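Local coordinates for protein D-alanine--D-alanine ligase (PDB 3TQT) that probably catalyses the ATP-dependent joining of two D-alanines into D-alanyl-D-alanine, a building block of bacterial peptidoglycan, at residues L60-S63 with P64-V68. Sequence-based numbering, arbitrary orientation.
Sequences LAHS and PDHLV
Ser63 caps the start of helix 64-70 through its side chain, OG accepting from His66 N, a local contact at the tight corner where the chain leaves helix 56-61 in the N-terminal domain. Ser63 OG, lying between its own backbone N and carbonyl carbon (chi1 72°), is 3.0 Å from His66 N. One residue further on, Leu67 N donates to Ser63 O at 3.2 Å, the first backbone bond of the helical series that Val68 N to Pro64 O continues. Pro64, with no N-H to offer, occupies N1, the first residue of the helix, where none is needed. His66 CB also packs against the capping hydroxyl, 3.3 Å from Ser63 OG. Outside the cap, the imidazoles of His62 and His66 lie nearly parallel, planes at 15°, but slid apart with centroids 4.8 Å from each other; they meet mainly through CD2 of His62 and CD2 of His66, at 3.5 Å. Leu67 crosses His62 at about a right angle, its CD2 branch 3.7 Å from His62 CB. Lys26 of helix 18-31 hydrogen-bonds to His62 O, while Pro64 packs on Ile22 of that helix and Phe43 of strand 37-44, and Leu67 on Ile53 of strand 50-53, so the helix start lies against both helix 18-31 and the sheet. The arrangement is a classic serine N-cap with proline at N1, here joining two short helices that link strands 50-53 and 74-78.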
ATOM      1  N   LEU A  60      25.381  17.730   3.517  1.00 28.17           N
ATOM      2  CA  LEU A  60      24.968  18.972   4.165  1.00 26.75           C
ATOM      3  C   LEU A  60      25.545  20.193   3.454  1.00 33.28           C
ATOM      4  O   LEU A  60      24.924  21.250   3.417  1.00 32.24           O
ATOM      5  CB  LEU A  60      25.392  18.984   5.634  1.00 28.02           C
ATOM      6  CG  LEU A  60      24.790  17.851   6.465  1.00 30.01           C
ATOM      7  CD1 LEU A  60      25.300  17.916   7.891  1.00 37.68           C
ATOM      8  CD2 LEU A  60      23.268  17.914   6.426  1.00 30.92           C
ATOM      9  N   ALA A  61      26.732  20.034   2.884  1.00 27.72           N
ATOM     10  CA  ALA A  61      27.464  21.160   2.307  1.00 33.32           C
ATOM     11  C   ALA A  61      27.084  21.483   0.864  1.00 32.74           C
ATOM     12  O   ALA A  61      27.330  22.589   0.385  1.00 31.24           O
ATOM     13  CB  ALA A  61      28.969  20.908   2.408  1.00 29.13           C
ATOM     14  N   HIS A  62      26.499  20.520   0.164  1.00 28.47           N
ATOM     15  CA  HIS A  62      26.259  20.667  -1.269  1.00 28.55           C
ATOM     16  C   HIS A  62      24.895  20.135  -1.668  1.00 30.20           C
ATOM     17  O   HIS A  62      24.310  19.346  -0.949  1.00 35.19           O
ATOM     18  CB  HIS A  62      27.327  19.903  -2.043  1.00 28.15           C
ATOM     19  CG  HIS A  62      28.707  20.428  -1.825  1.00 32.64           C
ATOM     20  ND1 HIS A  62      29.607  19.835  -0.960  1.00 36.71           N
ATOM     21  CD2 HIS A  62      29.335  21.505  -2.339  1.00 27.21           C
ATOM     22  CE1 HIS A  62      30.734  20.521  -0.968  1.00 27.90           C
ATOM     23  NE2 HIS A  62      30.594  21.541  -1.797  1.00 32.13           N
ATOM     24  N   SER A  63      24.393  20.560  -2.821  1.00 29.83           N
ATOM     25  CA  SER A  63      23.178  19.947  -3.349  1.00 29.95           C
ATOM     26  C   SER A  63      23.524  18.530  -3.791  1.00 30.37           C
ATOM     27  O   SER A  63      24.650  18.262  -4.202  1.00 26.46           O
ATOM     28  CB  SER A  63      22.635  20.752  -4.530  1.00 33.62           C
ATOM     29  OG  SER A  63      23.458  20.596  -5.672  1.00 33.82           O
ATOM     30  N   PRO A  64      22.570  17.606  -3.694  1.00 26.91           N
ATOM     31  CA  PRO A  64      22.903  16.273  -4.199  1.00 26.29           C
ATOM     32  C   PRO A  64      23.182  16.275  -5.701  1.00 26.58           C
ATOM     33  O   PRO A  64      23.985  15.458  -6.167  1.00 27.35           O
ATOM     34  CB  PRO A  64      21.665  15.437  -3.846  1.00 25.43           C
ATOM     35  CG  PRO A  64      20.583  16.421  -3.622  1.00 27.59           C
ATOM     36  CD  PRO A  64      21.238  17.651  -3.069  1.00 31.03           C
ATOM     37  N   ASP A  65      22.555  17.184  -6.448  1.00 25.62           N
ATOM     38  CA  ASP A  65      22.849  17.303  -7.875  1.00 30.35           C
ATOM     39  C   ASP A  65      24.337  17.612  -8.104  1.00 33.34           C
ATOM     40  O   ASP A  65      24.974  17.080  -9.013  1.00 28.88           O
ATOM     41  CB  ASP A  65      21.977  18.376  -8.520  1.00 40.25           C
ATOM     42  CG  ASP A  65      22.184  18.467 -10.015  1.00 61.37           C
ATOM     43  OD1 ASP A  65      21.618  17.620 -10.740  1.00 70.17           O
ATOM     44  OD2 ASP A  65      22.911  19.381 -10.469  1.00 63.47           O
ATOM     45  N   HIS A  66      24.884  18.478  -7.267  1.00 31.26           N
ATOM     46  CA  HIS A  66      26.301  18.819  -7.336  1.00 33.75           C
ATOM     47  C   HIS A  66      27.163  17.581  -7.090  1.00 25.19           C
ATOM     48  O   HIS A  66      28.142  17.327  -7.805  1.00 26.98           O
ATOM     49  CB  HIS A  66      26.612  19.889  -6.298  1.00 29.67           C
ATOM     50  CG  HIS A  66      28.039  20.329  -6.286  1.00 35.20           C
ATOM     51  ND1 HIS A  66      28.553  21.220  -7.208  1.00 35.50           N
ATOM     52  CD2 HIS A  66      29.061  20.020  -5.453  1.00 34.76           C
ATOM     53  CE1 HIS A  66      29.828  21.434  -6.943  1.00 36.72           C
ATOM     54  NE2 HIS A  66      30.162  20.718  -5.882  1.00 33.96           N
ATOM     55  N   LEU A  67      26.779  16.802  -6.084  1.00 27.07           N
ATOM     56  CA  LEU A  67      27.546  15.632  -5.688  1.00 28.86           C
ATOM     57  C   LEU A  67      27.532  14.578  -6.780  1.00 30.39           C
ATOM     58  O   LEU A  67      28.517  13.863  -6.997  1.00 26.63           O
ATOM     59  CB  LEU A  67      26.991  15.063  -4.388  1.00 24.74           C
ATOM     60  CG  LEU A  67      27.020  16.076  -3.248  1.00 25.19           C
ATOM     61  CD1 LEU A  67      26.294  15.509  -2.045  1.00 29.50           C
ATOM     62  CD2 LEU A  67      28.455  16.452  -2.916  1.00 29.42           C
ATOM     63  N   VAL A  68      26.405  14.490  -7.471  1.00 24.52           N
ATOM     64  CA  VAL A  68      26.283  13.611  -8.615  1.00 30.75           C
ATOM     65  C   VAL A  68      27.281  14.042  -9.690  1.00 28.29           C
ATOM     66  O   VAL A  68      28.065  13.238 -10.196  1.00 27.20           O
ATOM     67  CB  VAL A  68      24.858  13.673  -9.191  1.00 27.23           C
ATOM     68  CG1 VAL A  68      24.802  12.957 -10.524  1.00 33.64           C
ATOM     69  CG2 VAL A  68      23.872  13.073  -8.206  1.00 29.13           C
TER